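TarM (Staphylococcus aureus subsp. aureus 21178, PDB 4X7R) is a glycosyltransferase-family protein of the GT-B type, with two Rossmann-like domains built on parallel sheets and an additional large antiparallel sheet. Local coordinates at residues L214-S218 and K219-M223; E266-I269 and I270-N274. The protein carries 1 engineered substitution. All coordinates share one frame; numbering follows the deposited sequence.

Contact 1 of 2, residues L214-S218 and K219-M223; sequences LIKDS and KDSIM
The flat groups here are the peptide carbonyls of K216 and S218, and both receive a donor from S221. The hydroxyl of S221 reaches K216 O, with OG 2.7 Å from that oxygen and only 21° from the carbonyl plane. The amide of S221 meets the other carbonyl differently. Its N lies 2.8 Å from S218 O but stands 56° out of the plane, over a face of the peptide. This second bond closes a type I beta turn from S218 to S221. An ST turn overlaps it: S218 OG accepts from D220 N at 3.1 Å. S218 therefore holds the bend through both its carbonyl and its side chain. K216 O also takes a weak bond from S218 N, which makes the inverse gamma turn centred on D217.

I215 supplies the apolar side of the bend. With chi1 at -52°, I215 CG2 is anti to the backbone N and lies 3.6 Å from S221 CB. The CG1 arm runs to M223 and puts I215 CD1 3.6 Å from M223 CG. The side chains of I215 and M223 cross obliquely, and M223 SD also approaches I215 CD1, at 3.9 Å.

The D217 carboxylate accepts from the backbone N atoms of K240, N241 and A242, so it ties the bend to the loop that leads into strand 243-247. The whole bend leads from helix 203-214 into strand 221-225. That strand runs between strands 3-7 and 243-247 of the parallel sheet, and I215 also packs on F5.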
loop_
_atom_site.group_PDB
_atom_site.type_symbol
_atom_site.label_atom_id
_atom_site.label_comp_id
_atom_site.label_asym_id
_atom_site.label_seq_id
_atom_site.Cartn_x
_atom_site.Cartn_y
_atom_site.Cartn_z
ATOM N N LEU A 214 -5.088 -22.294 -4.210
ATOM C CA LEU A 214 -5.784 -21.271 -4.985
ATOM C C LEU A 214 -5.520 -21.324 -6.483
ATOM O O LEU A 214 -6.450 -21.174 -7.255
ATOM C CB LEU A 214 -5.404 -19.880 -4.449
ATOM C CG LEU A 214 -6.158 -18.679 -5.037
ATOM C CD1 LEU A 214 -7.612 -18.643 -4.509
ATOM C CD2 LEU A 214 -5.417 -17.388 -4.741
ATOM N N ILE A 215 -4.260 -21.469 -6.890
ATOM C CA ILE A 215 -3.859 -21.352 -8.291
ATOM C C ILE A 215 -3.526 -22.700 -8.916
ATOM O O ILE A 215 -2.560 -23.343 -8.510
ATOM C CB ILE A 215 -2.687 -20.299 -8.398
ATOM C CG1 ILE A 215 -3.056 -18.955 -7.710
ATOM C CG2 ILE A 215 -2.205 -20.095 -9.839
ATOM C CD1 ILE A 215 -1.841 -18.031 -7.339
ATOM N N LYS A 216 -4.305 -23.111 -9.922
ATOM C CA LYS A 216 -4.057 -24.378 -10.609
ATOM C C LYS A 216 -2.753 -24.366 -11.421
ATOM O O LYS A 216 -2.366 -23.333 -12.005
ATOM C CB LYS A 216 -5.289 -24.886 -11.415
ATOM C CG LYS A 216 -5.491 -24.295 -12.795
ATOM C CD LYS A 216 -6.681 -25.009 -13.445
ATOM C CE LYS A 216 -7.764 -24.063 -13.824
ATOM N NZ LYS A 216 -9.025 -24.796 -14.161
ATOM N N ASP A 217 -2.055 -25.516 -11.409
ATOM C CA ASP A 217 -0.790 -25.675 -12.114
ATOM C C ASP A 217 -0.944 -25.821 -13.634
ATOM O O ASP A 217 -0.641 -26.868 -14.223
ATOM C CB ASP A 217 0.105 -26.749 -11.475
ATOM C CG ASP A 217 1.551 -26.573 -11.879
ATOM O OD1 ASP A 217 1.875 -25.526 -12.499
ATOM O OD2 ASP A 217 2.366 -27.458 -11.560
ATOM N N SER A 218 -1.357 -24.713 -14.261
ATOM C CA SER A 218 -1.587 -24.577 -15.698
ATOM C C SER A 218 -0.787 -23.399 -16.232
ATOM O O SER A 218 -0.675 -22.379 -15.552
ATOM C CB SER A 218 -3.078 -24.354 -15.950
ATOM O OG SER A 218 -3.341 -23.762 -17.209
ATOM N N LYS A 219 -0.288 -23.513 -17.475
ATOM C CA LYS A 219 0.450 -22.461 -18.197
ATOM C C LYS A 219 -0.411 -21.182 -18.359
ATOM O O LYS A 219 0.121 -20.096 -18.593
ATOM C CB LYS A 219 0.909 -22.979 -19.584
ATOM C CG LYS A 219 1.922 -24.133 -19.522
ATOM C CD LYS A 219 1.770 -25.179 -20.650
ATOM C CE LYS A 219 0.585 -26.136 -20.504
ATOM N NZ LYS A 219 0.590 -26.903 -19.223
ATOM N N ASP A 220 -1.747 -21.334 -18.236
ATOM C CA ASP A 220 -2.734 -20.258 -18.317
ATOM C C ASP A 220 -2.802 -19.478 -17.001
ATOM O O ASP A 220 -3.299 -18.356 -16.993
ATOM C CB ASP A 220 -4.122 -20.828 -18.694
ATOM C CG ASP A 220 -4.235 -21.319 -20.139
ATOM O OD1 ASP A 220 -3.540 -20.765 -21.010
ATOM O OD2 ASP A 220 -5.031 -22.265 -20.394
ATOM N N SER A 221 -2.313 -20.079 -15.895
ATOM C CA SER A 221 -2.265 -19.449 -14.564
ATOM C C SER A 221 -1.019 -18.571 -14.508
ATOM O O SER A 221 0.095 -19.045 -14.775
ATOM C CB SER A 221 -2.217 -20.500 -13.464
ATOM O OG SER A 221 -3.456 -21.162 -13.274
ATOM N N ILE A 222 -1.215 -17.283 -14.223
ATOM C CA ILE A 222 -0.110 -16.315 -14.167
ATOM C C ILE A 222 -0.075 -15.649 -12.799
ATOM O O ILE A 222 -1.079 -15.077 -12.358
ATOM C CB ILE A 222 -0.206 -15.271 -15.319
ATOM C CG1 ILE A 222 -0.147 -15.962 -16.709
ATOM C CG2 ILE A 222 0.883 -14.164 -15.168
ATOM C CD1 ILE A 222 -0.964 -15.298 -17.778
ATOM N N MET A 223 1.084 -15.736 -12.131
ATOM C CA MET A 223 1.310 -15.091 -10.843
ATOM C C MET A 223 2.186 -13.878 -11.078
ATOM O O MET A 223 3.222 -13.960 -11.755
ATOM C CB MET A 223 2.000 -16.041 -9.858
ATOM C CG MET A 223 1.064 -17.128 -9.340
ATOM S SD MET A 223 1.899 -18.333 -8.268
ATOM C CE MET A 223 2.526 -19.441 -9.486
#

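Contact 2 of 2, residues E266-I269 and I270-N274; sequences EKYI and IENAN
Y268 and N272 meet one turn apart at the C-terminal end of helix 264-271, the helix of a beta-alpha-beta unit in a Rossmann-like sheet. The amide of N272 turns back onto the helix. N272 ND2 donates to Y268 O at 2.8 Å. The same nitrogen lies over one face of the Y268 ring, offset toward the rim. The amide and ring planes are 65° apart, so the two groups do not stack flat. Y268 CG is anti to the backbone N, chi1 -173°, which brings the ring beside N272.

The backbone of N272 is held less firmly. Its N makes two weak bonds, to Y268 O and to I269 O. Y268 O thus has one good donor and one weak one, both from N272, where the regular helical pattern stops. Earlier in the helix the bonds are normal. I270 N points at E266 O at 3.0 Å with a nearly straight N-H line, 178°. E271 N bonds K267 O at 2.9 Å.

K267 and E271 add a charged pair one turn apart. K267 NZ is 3.6 Å from E271 OE1, a long salt bridge. The K267 chain runs extended as far as CE, which lies beside E271 OE2, and the bend at chi4 turns NZ.

Further out, F231 and F235 of helix 231-235 touch Y268, F235 also touches N272, I269 packs on V279 of strand 278-281, and I270 meets I248 and F294. The E266 side chain lies about 5 Å from the bound (2S)-2,3-dihydroxypropyl 2-acetamido-2-deoxy-alpha-D-glucopyranoside. Just past the helix, N274 OD1 accepts from the backbone N atoms of both E297 and N298.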
loop_
_atom_site.group_PDB
_atom_site.type_symbol
_atom_site.label_atom_id
_atom_site.label_comp_id
_atom_site.label_asym_id
_atom_site.label_seq_id
_atom_site.Cartn_x
_atom_site.Cartn_y
_atom_site.Cartn_z
ATOM N N GLU A 266 14.237 -6.414 -3.053
ATOM C CA GLU A 266 14.457 -6.213 -4.495
ATOM C C GLU A 266 15.687 -6.943 -4.994
ATOM O O GLU A 266 15.639 -7.499 -6.085
ATOM C CB GLU A 266 14.489 -4.717 -4.866
ATOM C CG GLU A 266 13.110 -4.061 -4.805
ATOM C CD GLU A 266 12.535 -3.746 -3.431
ATOM O OE1 GLU A 266 13.241 -3.943 -2.420
ATOM O OE2 GLU A 266 11.379 -3.272 -3.362
ATOM N N LYS A 267 16.745 -7.037 -4.169
ATOM C CA LYS A 267 17.994 -7.732 -4.554
ATOM C C LYS A 267 17.746 -9.228 -4.764
ATOM O O LYS A 267 18.267 -9.827 -5.715
ATOM C CB LYS A 267 19.091 -7.498 -3.512
ATOM C CG LYS A 267 20.435 -8.166 -3.825
ATOM C CD LYS A 267 21.527 -7.653 -2.895
ATOM C CE LYS A 267 22.728 -8.565 -2.884
ATOM N NZ LYS A 267 22.557 -9.711 -1.945
ATOM N N TYR A 268 16.931 -9.816 -3.873
ATOM C CA TYR A 268 16.538 -11.220 -3.945
ATOM C C TYR A 268 15.679 -11.514 -5.194
ATOM O O TYR A 268 15.862 -12.542 -5.839
ATOM C CB TYR A 268 15.833 -11.637 -2.641
ATOM C CG TYR A 268 15.542 -13.117 -2.569
ATOM C CD1 TYR A 268 16.563 -14.041 -2.357
ATOM C CD2 TYR A 268 14.243 -13.596 -2.705
ATOM C CE1 TYR A 268 16.297 -15.407 -2.294
ATOM C CE2 TYR A 268 13.964 -14.957 -2.630
ATOM C CZ TYR A 268 14.992 -15.860 -2.426
ATOM O OH TYR A 268 14.705 -17.201 -2.375
ATOM N N ILE A 269 14.766 -10.612 -5.545
ATOM C CA ILE A 269 13.939 -10.743 -6.741
ATOM C C ILE A 269 14.845 -10.737 -7.995
ATOM O O ILE A 269 14.810 -11.690 -8.783
ATOM C CB ILE A 269 12.830 -9.653 -6.790
ATOM C CG1 ILE A 269 11.892 -9.757 -5.542
ATOM C CG2 ILE A 269 12.004 -9.740 -8.098
ATOM C CD1 ILE A 269 10.980 -8.579 -5.352
ATOM N N ILE A 270 15.667 -9.688 -8.147
ATOM C CA ILE A 270 16.596 -9.506 -9.269
ATOM C C ILE A 270 17.537 -10.694 -9.446
ATOM O O ILE A 270 17.661 -11.210 -10.559
ATOM C CB ILE A 270 17.391 -8.183 -9.137
ATOM C CG1 ILE A 270 16.464 -6.958 -9.194
ATOM C CG2 ILE A 270 18.507 -8.110 -10.189
ATOM C CD1 ILE A 270 17.191 -5.599 -8.702
ATOM N N GLU A 271 18.192 -11.125 -8.361
ATOM C CA GLU A 271 19.118 -12.257 -8.397
ATOM C C GLU A 271 18.490 -13.574 -8.822
ATOM O O GLU A 271 19.179 -14.422 -9.397
ATOM C CB GLU A 271 19.862 -12.383 -7.074
ATOM C CG GLU A 271 20.949 -11.325 -6.960
ATOM C CD GLU A 271 21.686 -11.247 -5.637
ATOM O OE1 GLU A 271 21.128 -11.687 -4.606
ATOM O OE2 GLU A 271 22.817 -10.706 -5.630
ATOM N N ASN A 272 17.177 -13.712 -8.609
ATOM C CA ASN A 272 16.398 -14.898 -8.974
ATOM C C ASN A 272 15.579 -14.773 -10.275
ATOM O O ASN A 272 14.791 -15.672 -10.578
ATOM C CB ASN A 272 15.519 -15.308 -7.784
ATOM C CG ASN A 272 16.366 -15.953 -6.729
ATOM O OD1 ASN A 272 17.014 -16.967 -6.969
ATOM N ND2 ASN A 272 16.531 -15.286 -5.615
ATOM N N ALA A 273 15.791 -13.679 -11.056
ATOM C CA ALA A 273 15.050 -13.393 -12.301
ATOM C C ALA A 273 15.115 -14.518 -13.315
ATOM O O ALA A 273 14.103 -14.839 -13.945
ATOM C CB ALA A 273 15.543 -12.093 -12.926
ATOM N N ASN A 274 16.303 -15.136 -13.452
ATOM C CA ASN A 274 16.522 -16.225 -14.402
ATOM C C ASN A 274 15.811 -17.519 -14.035
ATOM O O ASN A 274 15.693 -18.393 -14.882
ATOM C CB ASN A 274 18.013 -16.450 -14.640
ATOM C CG ASN A 274 18.662 -15.375 -15.469
ATOM O OD1 ASN A 274 18.041 -14.391 -15.878
ATOM N ND2 ASN A 274 19.937 -15.544 -15.741
#

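From the N terminus, contact 1 comes first. It closes the bend between helix 203-214 and strand 221-225. Contact 2 follows after strand 243-247, at the end of helix 264-271, where the chain turns toward strand 278-281. The two are in series, so neither encloses nor crosses the other. They do not touch: their centres are 21 Å apart and their nearest atoms about 10 Å. Contact 1 runs into a strand of the parallel sheet, and contact 2 sits on a helix packed against the same sheet. Strand 243-247 lies between the strand that contact 1 enters and the strand that follows contact 2. Contact 1 lies at the entry to a strand, contact 2 at the exit from a helix.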